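Aeromonas extracellular serine protease (Aeromonas sobria, PDB 3WQB) is a secreted, calcium-binding serine protease that cleaves peptide bonds after Lys-Lys or Lys-Arg pairs and probably acts as a potent virulence factor, cleaving host plasma proteins. Local coordinates at residues Q70-A75 / N171-Q176; A210-A215 / F253-V258; N91-S96 / Q140-N145. The protein carries 1 engineered substitution. All blocks are in the same frame, centred on the assembly; numbering follows the deposited sequence.

Contact 1. Residues Q70-A75 / N171-Q176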
ATOM      1  N   GLN A  70       6.734  -9.212 -22.084  1.00 13.05           N
ATOM      2  CA  GLN A  70       5.862  -9.699 -23.151  1.00 13.85           C
ATOM      3  C   GLN A  70       4.829 -10.698 -22.633  1.00 13.46           C
ATOM      4  O   GLN A  70       5.159 -11.606 -21.859  1.00 14.69           O
ATOM      5  CB  GLN A  70       6.694 -10.298 -24.297  1.00 14.35           C
ATOM      6  CG  GLN A  70       7.661 -11.448 -23.925  1.00 16.92           C
ATOM      7  CD  GLN A  70       9.081 -11.008 -23.547  1.00 18.07           C
ATOM      8  OE1 GLN A  70       9.298  -9.939 -22.989  1.00 16.68           O
ATOM      9  NE2 GLN A  70      10.051 -11.866 -23.833  1.00 20.47           N
ATOM     10  N   GLY A  71       3.575 -10.482 -23.020  1.00 13.73           N
ATOM     11  CA  GLY A  71       2.480 -11.369 -22.651  1.00 13.74           C
ATOM     12  C   GLY A  71       1.860 -11.076 -21.299  1.00 13.97           C
ATOM     13  O   GLY A  71       0.917 -11.758 -20.896  1.00 14.84           O
ATOM     14  N   VAL A  72       2.383 -10.067 -20.595  1.00 12.98           N
ATOM     15  CA  VAL A  72       1.886  -9.726 -19.248  1.00 12.61           C
ATOM     16  C   VAL A  72       0.941  -8.528 -19.248  1.00 11.95           C
ATOM     17  O   VAL A  72       1.308  -7.446 -19.709  1.00 12.31           O
ATOM     18  CB  VAL A  72       3.034  -9.489 -18.252  1.00 12.12           C
ATOM     19  CG1 VAL A  72       2.483  -9.224 -16.834  1.00 12.43           C
ATOM     20  CG2 VAL A  72       3.953 -10.697 -18.216  1.00 12.91           C
ATOM     21  N   ASN A  73      -0.270  -8.737 -18.729  1.00 11.71           N
ATOM     22  CA  ASN A  73      -1.302  -7.702 -18.673  1.00 11.61           C
ATOM     23  C   ASN A  73      -1.300  -7.032 -17.307  1.00 11.14           C
ATOM     24  O   ASN A  73      -1.410  -7.708 -16.275  1.00 10.94           O
ATOM     25  CB  ASN A  73      -2.688  -8.294 -18.953  1.00 12.78           C
ATOM     26  CG  ASN A  73      -2.854  -8.764 -20.385  1.00 13.09           C
ATOM     27  OD1 ASN A  73      -2.203  -8.261 -21.311  1.00 14.31           O
ATOM     28  ND2 ASN A  73      -3.747  -9.733 -20.576  1.00 15.33           N
ATOM     29  N   VAL A  74      -1.135  -5.712 -17.307  1.00 11.33           N
ATOM     30  CA  VAL A  74      -1.080  -4.923 -16.086  1.00 11.21           C
ATOM     31  C   VAL A  74      -2.234  -3.923 -16.046  1.00 10.43           C
ATOM     32  O   VAL A  74      -2.433  -3.163 -17.002  1.00 11.26           O
ATOM     33  CB  VAL A  74       0.258  -4.147 -15.970  1.00 11.02           C
ATOM     34  CG1 VAL A  74       0.332  -3.409 -14.644  1.00 11.45           C
ATOM     35  CG2 VAL A  74       1.459  -5.077 -16.107  1.00 12.23           C
ATOM     36  N   ALA A  75      -2.980  -3.912 -14.937  1.00 10.47           N
ATOM     37  CA  ALA A  75      -4.020  -2.902 -14.699  1.00 10.28           C
ATOM     38  C   ALA A  75      -3.472  -1.786 -13.821  1.00 10.18           C
ATOM     39  O   ALA A  75      -2.931  -2.046 -12.744  1.00 10.72           O
ATOM     40  CB  ALA A  75      -5.229  -3.522 -14.027  1.00 10.88           C
ATOM     41  N   ASN A 171      -5.926  -9.617 -16.140  1.00 12.49           N
ATOM     42  CA  ASN A 171      -4.649  -9.019 -15.770  1.00 11.59           C
ATOM     43  C   ASN A 171      -3.890  -9.934 -14.835  1.00 11.17           C
ATOM     44  O   ASN A 171      -4.492 -10.603 -13.989  1.00 12.38           O
ATOM     45  CB  ASN A 171      -4.848  -7.661 -15.113  1.00 11.36           C
ATOM     46  CG  ASN A 171      -5.315  -6.634 -16.091  1.00 11.01           C
ATOM     47  OD1 ASN A 171      -4.570  -6.239 -16.989  1.00 12.34           O
ATOM     48  ND2 ASN A 171      -6.568  -6.211 -15.954  1.00 12.11           N
ATOM     49  N   ARG A 172      -2.574  -9.970 -15.002  1.00 10.14           N
ATOM     50  CA  ARG A 172      -1.708 -10.682 -14.071  1.00 10.05           C
ATOM     51  C   ARG A 172      -1.025  -9.768 -13.047  1.00  9.77           C
ATOM     52  O   ARG A 172      -0.397 -10.270 -12.120  1.00 10.38           O
ATOM     53  CB  ARG A 172      -0.661 -11.521 -14.794  1.00 10.00           C
ATOM     54  CG  ARG A 172      -1.231 -12.795 -15.416  1.00 11.46           C
ATOM     55  CD  ARG A 172      -0.168 -13.878 -15.569  1.00 12.62           C
ATOM     56  NE  ARG A 172       0.164 -14.449 -14.269  1.00 12.59           N
ATOM     57  CZ  ARG A 172       1.274 -15.129 -13.985  1.00 12.06           C
ATOM     58  NH1 ARG A 172       2.207 -15.352 -14.912  1.00 13.30           N
ATOM     59  NH2 ARG A 172       1.457 -15.576 -12.742  1.00 13.85           N
ATOM     60  N   VAL A 173      -1.136  -8.445 -13.203  1.00  9.93           N
ATOM     61  CA  VAL A 173      -0.609  -7.504 -12.212  1.00  9.80           C
ATOM     62  C   VAL A 173      -1.652  -6.413 -12.018  1.00  9.29           C
ATOM     63  O   VAL A 173      -2.167  -5.857 -12.989  1.00  9.82           O
ATOM     64  CB  VAL A 173       0.747  -6.885 -12.648  1.00  9.73           C
ATOM     65  CG1 VAL A 173       1.284  -5.988 -11.558  1.00 10.20           C
ATOM     66  CG2 VAL A 173       1.770  -7.974 -12.971  1.00 10.99           C
ATOM     67  N   PHE A 174      -1.966  -6.113 -10.763  1.00  9.10           N
ATOM     68  CA  PHE A 174      -2.830  -4.969 -10.429  1.00  8.53           C
ATOM     69  C   PHE A 174      -2.019  -3.956  -9.663  1.00  8.47           C
ATOM     70  O   PHE A 174      -1.618  -4.204  -8.526  1.00  8.98           O
ATOM     71  CB  PHE A 174      -4.051  -5.411  -9.619  1.00  9.06           C
ATOM     72  CG  PHE A 174      -5.014  -6.242 -10.411  1.00  9.20           C
ATOM     73  CD1 PHE A 174      -4.890  -7.625 -10.462  1.00  9.37           C
ATOM     74  CD2 PHE A 174      -6.041  -5.632 -11.130  1.00 10.52           C
ATOM     75  CE1 PHE A 174      -5.784  -8.393 -11.225  1.00 10.51           C
ATOM     76  CE2 PHE A 174      -6.929  -6.384 -11.891  1.00 10.26           C
ATOM     77  CZ  PHE A 174      -6.803  -7.771 -11.938  1.00 10.33           C
ATOM     78  N   ASN A 175      -1.749  -2.833 -10.319  1.00  8.46           N
ATOM     79  CA  ASN A 175      -0.958  -1.770  -9.723  1.00  8.30           C
ATOM     80  C   ASN A 175      -1.822  -0.794  -8.939  1.00  8.76           C
ATOM     81  O   ASN A 175      -2.715  -0.174  -9.507  1.00  8.79           O
ATOM     82  CB  ASN A 175      -0.190  -1.027 -10.818  1.00  8.67           C
ATOM     83  CG  ASN A 175       0.782  -0.024 -10.252  1.00  8.31           C
ATOM     84  OD1 ASN A 175       1.974  -0.311 -10.144  1.00  9.03           O
ATOM     85  ND2 ASN A 175       0.282   1.153  -9.872  1.00 10.28           N
ATOM     86  N   GLN A 176      -1.564  -0.689  -7.635  1.00  8.12           N
ATOM     87  CA  GLN A 176      -2.339   0.183  -6.748  1.00  7.90           C
ATOM     88  C   GLN A 176      -1.435   1.209  -6.066  1.00  8.23           C
ATOM     89  O   GLN A 176      -0.983   1.016  -4.922  1.00  8.48           O
ATOM     90  CB  GLN A 176      -3.071  -0.626  -5.693  1.00  8.06           C
ATOM     91  CG  GLN A 176      -3.952  -1.706  -6.257  1.00  8.07           C
ATOM     92  CD  GLN A 176      -4.352  -2.646  -5.166  1.00  7.96           C
ATOM     93  OE1 GLN A 176      -5.412  -2.489  -4.540  1.00  9.18           O
ATOM     94  NE2 GLN A 176      -3.454  -3.581  -4.850  1.00  9.35           N
TER
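V74 and V173 both hold CG1 opposite the backbone N (chi1 -176° and -177°), which lays the two side chains side by side, CG2 of V74 4.0 Å from CB of V173. They are paired residues of neighbouring parallel strands, 73-77 and 173-179, in the central sheet of the subtilisin domain. Their shared face packs on helices: I123 of helix 115-124 meets V74, and S343 of helix 335-352 meets V173. V72 extends this apolar row, its side chain crossing that of V173 obliquely with CG1 4.1 Å from V173 CG2.

On the other face, CB of A75 sits 3.7 Å from F174 CD2 and 3.6 Å from N171 ND2. The N171 amide therefore lies beside A75, its polar ends held by S168 O and the side chains of Q142 and R93. N175 bonds through OD1 to S343, its side chain about 5 Å from that of D78, the predicted charge-relay aspartate.

Along the backbone, A75 N donates to V173 O, and N175 N to A75 O. N73 O is gripped twice where the pairing begins: V173 N approaches at 3.2 Å in the carbonyl plane, while R172 N comes closer, 2.8 Å from N73 O, tilted 18° from that plane.

Contact 2. Residues A210-A215 / F253-V258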
ATOM      1  N   ALA A 210      -2.755 -13.524 -10.439  1.00 10.98           N
ATOM      2  CA  ALA A 210      -2.479 -12.087 -10.469  1.00 10.50           C
ATOM      3  C   ALA A 210      -1.811 -11.595  -9.196  1.00 10.37           C
ATOM      4  O   ALA A 210      -2.209 -11.954  -8.089  1.00 10.81           O
ATOM      5  CB  ALA A 210      -3.757 -11.324 -10.721  1.00 10.95           C
ATOM      6  N   ALA A 211      -0.789 -10.777  -9.386  1.00 10.24           N
ATOM      7  CA  ALA A 211      -0.086 -10.123  -8.293  1.00  9.85           C
ATOM      8  C   ALA A 211      -0.622  -8.718  -8.045  1.00  9.44           C
ATOM      9  O   ALA A 211      -0.543  -7.854  -8.927  1.00  9.98           O
ATOM     10  CB  ALA A 211       1.392 -10.055  -8.610  1.00 10.32           C
ATOM     11  N   TYR A 212      -1.211  -8.518  -6.869  1.00  9.11           N
ATOM     12  CA  TYR A 212      -1.608  -7.183  -6.409  1.00  8.57           C
ATOM     13  C   TYR A 212      -0.410  -6.501  -5.771  1.00  8.99           C
ATOM     14  O   TYR A 212       0.217  -7.078  -4.885  1.00  9.17           O
ATOM     15  CB  TYR A 212      -2.780  -7.285  -5.414  1.00  8.59           C
ATOM     16  CG  TYR A 212      -4.042  -7.751  -6.086  1.00  8.89           C
ATOM     17  CD1 TYR A 212      -4.290  -9.116  -6.283  1.00  9.16           C
ATOM     18  CD2 TYR A 212      -4.981  -6.833  -6.550  1.00  9.93           C
ATOM     19  CE1 TYR A 212      -5.441  -9.548  -6.935  1.00 10.61           C
ATOM     20  CE2 TYR A 212      -6.131  -7.249  -7.207  1.00  9.60           C
ATOM     21  CZ  TYR A 212      -6.357  -8.614  -7.394  1.00 10.34           C
ATOM     22  OH  TYR A 212      -7.498  -9.042  -8.025  1.00 12.01           O
ATOM     23  N   ILE A 213      -0.089  -5.297  -6.252  1.00  8.64           N
ATOM     24  CA  ILE A 213       1.037  -4.500  -5.758  1.00  8.69           C
ATOM     25  C   ILE A 213       0.476  -3.222  -5.161  1.00  8.41           C
ATOM     26  O   ILE A 213      -0.445  -2.621  -5.736  1.00  8.72           O
ATOM     27  CB  ILE A 213       2.029  -4.163  -6.904  1.00  8.64           C
ATOM     28  CG1 ILE A 213       2.231  -5.371  -7.849  1.00  9.80           C
ATOM     29  CG2 ILE A 213       3.332  -3.609  -6.345  1.00  9.93           C
ATOM     30  CD1 ILE A 213       2.882  -6.599  -7.221  1.00 11.09           C
ATOM     31  N   LYS A 214       1.014  -2.805  -4.016  1.00  8.31           N
ATOM     32  CA  LYS A 214       0.357  -1.808  -3.196  1.00  8.66           C
ATOM     33  C   LYS A 214       1.343  -0.826  -2.559  1.00  8.39           C
ATOM     34  O   LYS A 214       2.317  -1.238  -1.926  1.00  8.24           O
ATOM     35  CB  LYS A 214      -0.446  -2.530  -2.108  1.00  8.72           C
ATOM     36  CG  LYS A 214      -1.240  -1.638  -1.160  1.00  9.53           C
ATOM     37  CD  LYS A 214      -2.320  -0.838  -1.892  1.00 10.39           C
ATOM     38  CE  LYS A 214      -3.330  -0.266  -0.924  1.00 10.50           C
ATOM     39  NZ  LYS A 214      -2.721   0.770  -0.029  1.00 11.33           N
ATOM     40  N   ALA A 215       1.089   0.473  -2.731  1.00  8.01           N
ATOM     41  CA  ALA A 215       1.924   1.513  -2.127  1.00  8.10           C
ATOM     42  C   ALA A 215       1.810   1.497  -0.606  1.00  8.22           C
ATOM     43  O   ALA A 215       0.702   1.432  -0.062  1.00  9.07           O
ATOM     44  CB  ALA A 215       1.514   2.866  -2.662  1.00  8.48           C
ATOM     45  N   PHE A 253      -2.596  -9.539   3.026  1.00  9.05           N
ATOM     46  CA  PHE A 253      -1.742 -10.588   2.440  1.00  9.08           C
ATOM     47  C   PHE A 253      -1.676 -10.569   0.918  1.00  9.12           C
ATOM     48  O   PHE A 253      -0.594 -10.653   0.362  1.00  9.18           O
ATOM     49  CB  PHE A 253      -2.105 -11.988   2.948  1.00  9.72           C
ATOM     50  CG  PHE A 253      -1.271 -13.082   2.347  1.00  9.59           C
ATOM     51  CD1 PHE A 253       0.069 -13.227   2.710  1.00 10.36           C
ATOM     52  CD2 PHE A 253      -1.816 -13.966   1.408  1.00 10.45           C
ATOM     53  CE1 PHE A 253       0.847 -14.241   2.169  1.00 11.63           C
ATOM     54  CE2 PHE A 253      -1.038 -14.975   0.853  1.00 11.98           C
ATOM     55  CZ  PHE A 253       0.289 -15.116   1.241  1.00 12.07           C
ATOM     56  N   TRP A 254      -2.827 -10.468   0.257  1.00  9.29           N
ATOM     57  CA  TRP A 254      -2.875 -10.473  -1.214  1.00  9.78           C
ATOM     58  C   TRP A 254      -2.122  -9.282  -1.790  1.00  9.05           C
ATOM     59  O   TRP A 254      -1.521  -9.393  -2.864  1.00  9.64           O
ATOM     60  CB  TRP A 254      -4.321 -10.520  -1.721  1.00  9.95           C
ATOM     61  CG  TRP A 254      -5.103 -11.542  -0.957  1.00  9.90           C
ATOM     62  CD1 TRP A 254      -6.126 -11.306  -0.088  1.00 10.27           C
ATOM     63  CD2 TRP A 254      -4.844 -12.957  -0.901  1.00 10.73           C
ATOM     64  NE1 TRP A 254      -6.556 -12.493   0.473  1.00 11.06           N
ATOM     65  CE2 TRP A 254      -5.778 -13.517  -0.001  1.00 11.26           C
ATOM     66  CE3 TRP A 254      -3.924 -13.809  -1.543  1.00 11.02           C
ATOM     67  CZ2 TRP A 254      -5.816 -14.895   0.282  1.00 11.95           C
ATOM     68  CZ3 TRP A 254      -3.977 -15.183  -1.272  1.00 11.59           C
ATOM     69  CH2 TRP A 254      -4.908 -15.702  -0.365  1.00 12.15           C
ATOM     70  N   ASN A 255      -2.108  -8.157  -1.068  1.00  8.96           N
ATOM     71  CA  ASN A 255      -1.305  -7.015  -1.468  1.00  8.89           C
ATOM     72  C   ASN A 255       0.157  -7.234  -1.138  1.00  8.82           C
ATOM     73  O   ASN A 255       0.494  -7.546   0.016  1.00 10.69           O
ATOM     74  CB  ASN A 255      -1.782  -5.764  -0.739  1.00  8.71           C
ATOM     75  CG  ASN A 255      -2.987  -5.144  -1.378  1.00  8.77           C
ATOM     76  OD1 ASN A 255      -3.130  -5.182  -2.598  1.00 10.45           O
ATOM     77  ND2 ASN A 255      -3.864  -4.548  -0.563  1.00  9.95           N
ATOM     78  N   LEU A 256       1.010  -7.077  -2.150  1.00  9.04           N
ATOM     79  CA  LEU A 256       2.447  -6.992  -1.947  1.00  8.94           C
ATOM     80  C   LEU A 256       2.747  -5.513  -1.697  1.00  8.66           C
ATOM     81  O   LEU A 256       2.680  -4.697  -2.625  1.00  8.97           O
ATOM     82  CB  LEU A 256       3.185  -7.506  -3.191  1.00  9.21           C
ATOM     83  CG  LEU A 256       4.691  -7.787  -3.074  1.00  9.54           C
ATOM     84  CD1 LEU A 256       5.192  -8.561  -4.279  1.00 10.94           C
ATOM     85  CD2 LEU A 256       5.474  -6.489  -2.919  1.00 10.10           C
ATOM     86  N   VAL A 257       3.052  -5.177  -0.448  1.00  8.04           N
ATOM     87  CA  VAL A 257       3.201  -3.777  -0.035  1.00  8.58           C
ATOM     88  C   VAL A 257       4.656  -3.333  -0.161  1.00  8.77           C
ATOM     89  O   VAL A 257       5.565  -4.038   0.281  1.00  8.90           O
ATOM     90  CB  VAL A 257       2.661  -3.547   1.390  1.00  8.22           C
ATOM     91  CG1 VAL A 257       2.713  -2.075   1.744  1.00  9.23           C
ATOM     92  CG2 VAL A 257       1.218  -4.034   1.516  1.00  9.45           C
ATOM     93  N   VAL A 258       4.874  -2.170  -0.787  1.00  8.74           N
ATOM     94  CA  VAL A 258       6.238  -1.713  -1.078  1.00  9.34           C
ATOM     95  C   VAL A 258       6.560  -0.347  -0.513  1.00  8.96           C
ATOM     96  O   VAL A 258       5.735   0.569  -0.556  1.00  9.22           O
ATOM     97  CB  VAL A 258       6.564  -1.741  -2.594  1.00  9.92           C
ATOM     98  CG1 VAL A 258       6.411  -3.140  -3.144  1.00 11.56           C
ATOM     99  CG2 VAL A 258       5.695  -0.778  -3.368  1.00 10.93           C
TER
HETATM  100  O   HOH W   1      -1.380 -10.911  -5.143  1.00  9.46           O
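Strands 211-215 and 255-258 run parallel, their short axes 4.4 Å apart at closest approach and 33° from alignment, with L256 N donating to Y212 O, K214 N to L256 O and V258 N to K214 O. I213 and L256 point the same way from the sheet, and the CD1 end of I213 reaches 4.1 Å from L256 CB. V258 follows on that face.

On the opposite face, that of K214 and V257, K214 crosses N255 at a slant: its CB lies 3.7 Å from N255 CG. With CG anti to the backbone N (chi1 -179°), the lysine chain starts over the asparagine amide, then bends at chi2 and chi4 to carry NZ to N250 OD1 and Y178 O. These are inner strands of the parallel subtilisin sheet, and the A215 side chain lies about 5 Å from that of A336, the engineered residue at the predicted nucleophile position.

N255 OD1, 3.5 Å from Y212 CB, takes a hydrogen bond from Q176 NE2, while the Y212 ring stacks with F174 and F200 and its OH bonds to L162 O. Beside Y212, a water accepts from its N at 3.0 Å and lies 2.7 Å from W254 O.

Contact 3. Residues N91-S96 / Q140-N145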
ATOM      1  N   ASN A  91       1.200   0.069 -26.193  1.00 13.42           N
ATOM      2  CA  ASN A  91       1.067  -0.908 -25.115  1.00 13.46           C
ATOM      3  C   ASN A  91      -0.291  -0.915 -24.430  1.00 13.55           C
ATOM      4  O   ASN A  91      -0.500  -1.656 -23.476  1.00 14.68           O
ATOM      5  CB  ASN A  91       2.196  -0.726 -24.092  1.00 13.01           C
ATOM      6  CG  ASN A  91       3.526  -1.265 -24.601  1.00 12.67           C
ATOM      7  OD1 ASN A  91       3.566  -2.044 -25.570  1.00 13.77           O
ATOM      8  ND2 ASN A  91       4.616  -0.857 -23.971  1.00 12.78           N
ATOM      9  N   VAL A  92      -1.226  -0.113 -24.917  1.00 13.56           N
ATOM     10  CA  VAL A  92      -2.558  -0.109 -24.324  1.00 14.11           C
ATOM     11  C   VAL A  92      -3.375  -1.215 -24.961  1.00 14.86           C
ATOM     12  O   VAL A  92      -3.453  -1.303 -26.183  1.00 16.29           O
ATOM     13  CB  VAL A  92      -3.247   1.263 -24.505  1.00 14.01           C
ATOM     14  CG1 VAL A  92      -4.698   1.227 -24.038  1.00 14.94           C
ATOM     15  CG2 VAL A  92      -2.477   2.346 -23.756  1.00 14.59           C
ATOM     16  N   ARG A  93      -3.977  -2.061 -24.137  1.00 14.74           N
ATOM     17  CA  ARG A  93      -4.882  -3.073 -24.680  1.00 14.93           C
ATOM     18  C   ARG A  93      -6.329  -2.698 -24.360  1.00 15.05           C
ATOM     19  O   ARG A  93      -6.571  -1.867 -23.485  1.00 14.97           O
ATOM     20  CB  ARG A  93      -4.524  -4.481 -24.202  1.00 15.84           C
ATOM     21  CG  ARG A  93      -4.814  -4.727 -22.754  1.00 15.43           C
ATOM     22  CD  ARG A  93      -4.757  -6.218 -22.434  1.00 15.67           C
ATOM     23  NE  ARG A  93      -5.115  -6.469 -21.042  1.00 14.99           N
ATOM     24  CZ  ARG A  93      -6.078  -7.286 -20.622  1.00 13.40           C
ATOM     25  NH1 ARG A  93      -6.804  -8.004 -21.477  1.00 15.35           N
ATOM     26  NH2 ARG A  93      -6.292  -7.420 -19.321  1.00 14.19           N
ATOM     27  N   PRO A  94      -7.296  -3.295 -25.077  1.00 14.96           N
ATOM     28  CA  PRO A  94      -8.690  -2.935 -24.814  1.00 14.67           C
ATOM     29  C   PRO A  94      -9.136  -3.249 -23.393  1.00 13.77           C
ATOM     30  O   PRO A  94      -8.621  -4.184 -22.764  1.00 13.91           O
ATOM     31  CB  PRO A  94      -9.469  -3.823 -25.794  1.00 14.85           C
ATOM     32  CG  PRO A  94      -8.510  -4.084 -26.888  1.00 16.18           C
ATOM     33  CD  PRO A  94      -7.186  -4.239 -26.204  1.00 15.45           C
ATOM     34  N   GLY A  95     -10.093  -2.464 -22.903  1.00 13.14           N
ATOM     35  CA  GLY A  95     -10.735  -2.755 -21.629  1.00 12.62           C
ATOM     36  C   GLY A  95     -10.665  -1.678 -20.565  1.00 12.71           C
ATOM     37  O   GLY A  95     -11.333  -1.791 -19.549  1.00 12.16           O
ATOM     38  N   SER A  96      -9.863  -0.639 -20.777  1.00 12.44           N
ATOM     39  CA  SER A  96      -9.863   0.495 -19.851  1.00 12.35           C
ATOM     40  C   SER A  96     -11.269   1.051 -19.680  1.00 12.53           C
ATOM     41  O   SER A  96     -12.096   0.958 -20.596  1.00 12.94           O
ATOM     42  CB  SER A  96      -8.976   1.624 -20.361  1.00 12.15           C
ATOM     43  OG  SER A  96      -7.613   1.249 -20.435  1.00 11.88           O
ATOM     44  N   GLN A 140       1.353  -5.041 -21.363  1.00 13.07           N
ATOM     45  CA  GLN A 140       0.153  -4.371 -21.885  1.00 13.16           C
ATOM     46  C   GLN A 140      -0.643  -3.743 -20.756  1.00 12.99           C
ATOM     47  O   GLN A 140      -0.851  -4.369 -19.724  1.00 13.08           O
ATOM     48  CB  GLN A 140      -0.722  -5.349 -22.668  1.00 14.43           C
ATOM     49  CG  GLN A 140      -0.068  -5.884 -23.937  1.00 17.26           C
ATOM     50  CD  GLN A 140      -0.541  -5.178 -25.189  1.00 22.23           C
ATOM     51  OE1 GLN A 140       0.029  -4.170 -25.601  1.00 24.79           O
ATOM     52  NE2 GLN A 140      -1.583  -5.719 -25.813  1.00 25.22           N
ATOM     53  N   LEU A 141      -1.102  -2.515 -20.975  1.00 12.60           N
ATOM     54  CA  LEU A 141      -1.761  -1.724 -19.929  1.00 12.36           C
ATOM     55  C   LEU A 141      -3.252  -1.536 -20.135  1.00 11.90           C
ATOM     56  O   LEU A 141      -3.731  -1.399 -21.276  1.00 12.25           O
ATOM     57  CB  LEU A 141      -1.154  -0.323 -19.873  1.00 13.07           C
ATOM     58  CG  LEU A 141       0.331  -0.179 -19.592  1.00 14.31           C
ATOM     59  CD1 LEU A 141       0.784   1.215 -20.015  1.00 16.68           C
ATOM     60  CD2 LEU A 141       0.583  -0.439 -18.117  1.00 17.33           C
ATOM     61  N   GLN A 142      -3.976  -1.524 -19.018  1.00 11.43           N
ATOM     62  CA  GLN A 142      -5.311  -0.942 -18.953  1.00 11.31           C
ATOM     63  C   GLN A 142      -5.318   0.111 -17.858  1.00 10.91           C
ATOM     64  O   GLN A 142      -4.578   0.001 -16.878  1.00 11.02           O
ATOM     65  CB  GLN A 142      -6.354  -1.988 -18.584  1.00 11.56           C
ATOM     66  CG  GLN A 142      -6.665  -3.017 -19.629  1.00 12.53           C
ATOM     67  CD  GLN A 142      -7.547  -4.102 -19.052  1.00 13.08           C
ATOM     68  OE1 GLN A 142      -7.528  -4.360 -17.839  1.00 13.18           O
ATOM     69  NE2 GLN A 142      -8.332  -4.745 -19.911  1.00 12.86           N
ATOM     70  N   GLY A 143      -6.173   1.118 -18.006  1.00 10.48           N
ATOM     71  CA  GLY A 143      -6.327   2.141 -16.968  1.00 10.72           C
ATOM     72  C   GLY A 143      -7.754   2.229 -16.457  1.00 10.96           C
ATOM     73  O   GLY A 143      -8.706   2.126 -17.236  1.00 11.28           O
ATOM     74  N   PHE A 144      -7.896   2.424 -15.148  1.00 10.50           N
ATOM     75  CA  PHE A 144      -9.204   2.591 -14.520  1.00 10.15           C
ATOM     76  C   PHE A 144      -9.053   3.772 -13.575  1.00 10.00           C
ATOM     77  O   PHE A 144      -8.292   3.697 -12.610  1.00 10.78           O
ATOM     78  CB  PHE A 144      -9.603   1.318 -13.767  1.00 10.76           C
ATOM     79  CG  PHE A 144      -9.659   0.109 -14.641  1.00 10.51           C
ATOM     80  CD1 PHE A 144     -10.778  -0.147 -15.418  1.00 10.68           C
ATOM     81  CD2 PHE A 144      -8.584  -0.770 -14.704  1.00 11.03           C
ATOM     82  CE1 PHE A 144     -10.835  -1.259 -16.263  1.00 11.10           C
ATOM     83  CE2 PHE A 144      -8.635  -1.878 -15.532  1.00 11.30           C
ATOM     84  CZ  PHE A 144      -9.753  -2.123 -16.319  1.00 12.32           C
ATOM     85  N   ASN A 145      -9.754   4.867 -13.878  1.00 10.00           N
ATOM     86  CA  ASN A 145      -9.520   6.139 -13.198  1.00 10.13           C
ATOM     87  C   ASN A 145     -10.295   6.306 -11.888  1.00 10.33           C
ATOM     88  O   ASN A 145     -10.977   7.319 -11.673  1.00 10.80           O
ATOM     89  CB  ASN A 145      -9.759   7.320 -14.155  1.00 10.73           C
ATOM     90  CG  ASN A 145     -11.208   7.451 -14.599  1.00 11.52           C
ATOM     91  OD1 ASN A 145     -11.975   6.494 -14.545  1.00 11.64           O
ATOM     92  ND2 ASN A 145     -11.580   8.638 -15.063  1.00 12.58           N
TER
HETATM   93  O   HOH W   2      -3.657  -4.837 -19.269  1.00 13.63           O
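R93 and Q142 meet as two stacked flat groups: the amide and guanidinium planes are 13° apart, and NE2 of Q142 stands over the centre of the guanidinium, 3.4 Å above its plane. The amide of Q142 also reaches the loop backbone, NE2 donating to P94 O at 2.9 Å along a nearly straight path (169°), with the acceptor in the amide plane. Two residues on, S96 OG accepts from G143 N at 2.8 Å, again almost straight.

Backbone bonds hold the start of the loop. L141 N donates to N91 O and R93 N to L141 O, making a single bridge between V92 and L141, after which side chains take over. G95 passes close to Q142, its CA 3.6 Å from NE2 of that residue. Beyond it, G95 O lies 3.4 Å from F144 CE1.

The stack is fixed from outside. R93 takes the crowded chi1 position (71°) and then extends from CG to NE, bringing its NH2 to a salt bridge with D170 and a hydrogen bond with N171 OD1. A water in the guanidinium plane accepts from R93 NE at 2.8 Å and bonds to Q140 O. Q142 OE1 accepts from N171 ND2, while Q142 NE2 has a second acceptor in A167 O.

At the other end, N91 ND2 bonds to A124 O and P137 O, and its side chain is about 4 Å from that of the calcium ligand V126. The loop flanks 140-144, an outermost strand of the central parallel sheet of the subtilisin (S8) domain, whose inner neighbour is strand 73-77; L141 packs on helix 115-124, and F144 on helix 155-164.

From the N terminus, segment 70-75, leading into strand 73-77, opens contact 1, and the chain soon enters the 91-96 loop. Contact 3 closes first, when strand 140-144 meets that loop; it lies wholly within the longer excursion that contact 1 closes at 171-176. Contact 2 follows in series, 210-215 pairing with 253-258 after a helix-free excursion. None of the three cross. Together they span most of one parallel sheet, from strand 140-144 through 73-77, 173-179 and 211-215 to 255-261. Contacts 1 and 3 join through V74 N to Q140 O, contacts 1 and 2 through R172 O to A211 N; contacts 2 and 3 stay about 10 Å apart at their nearest atoms.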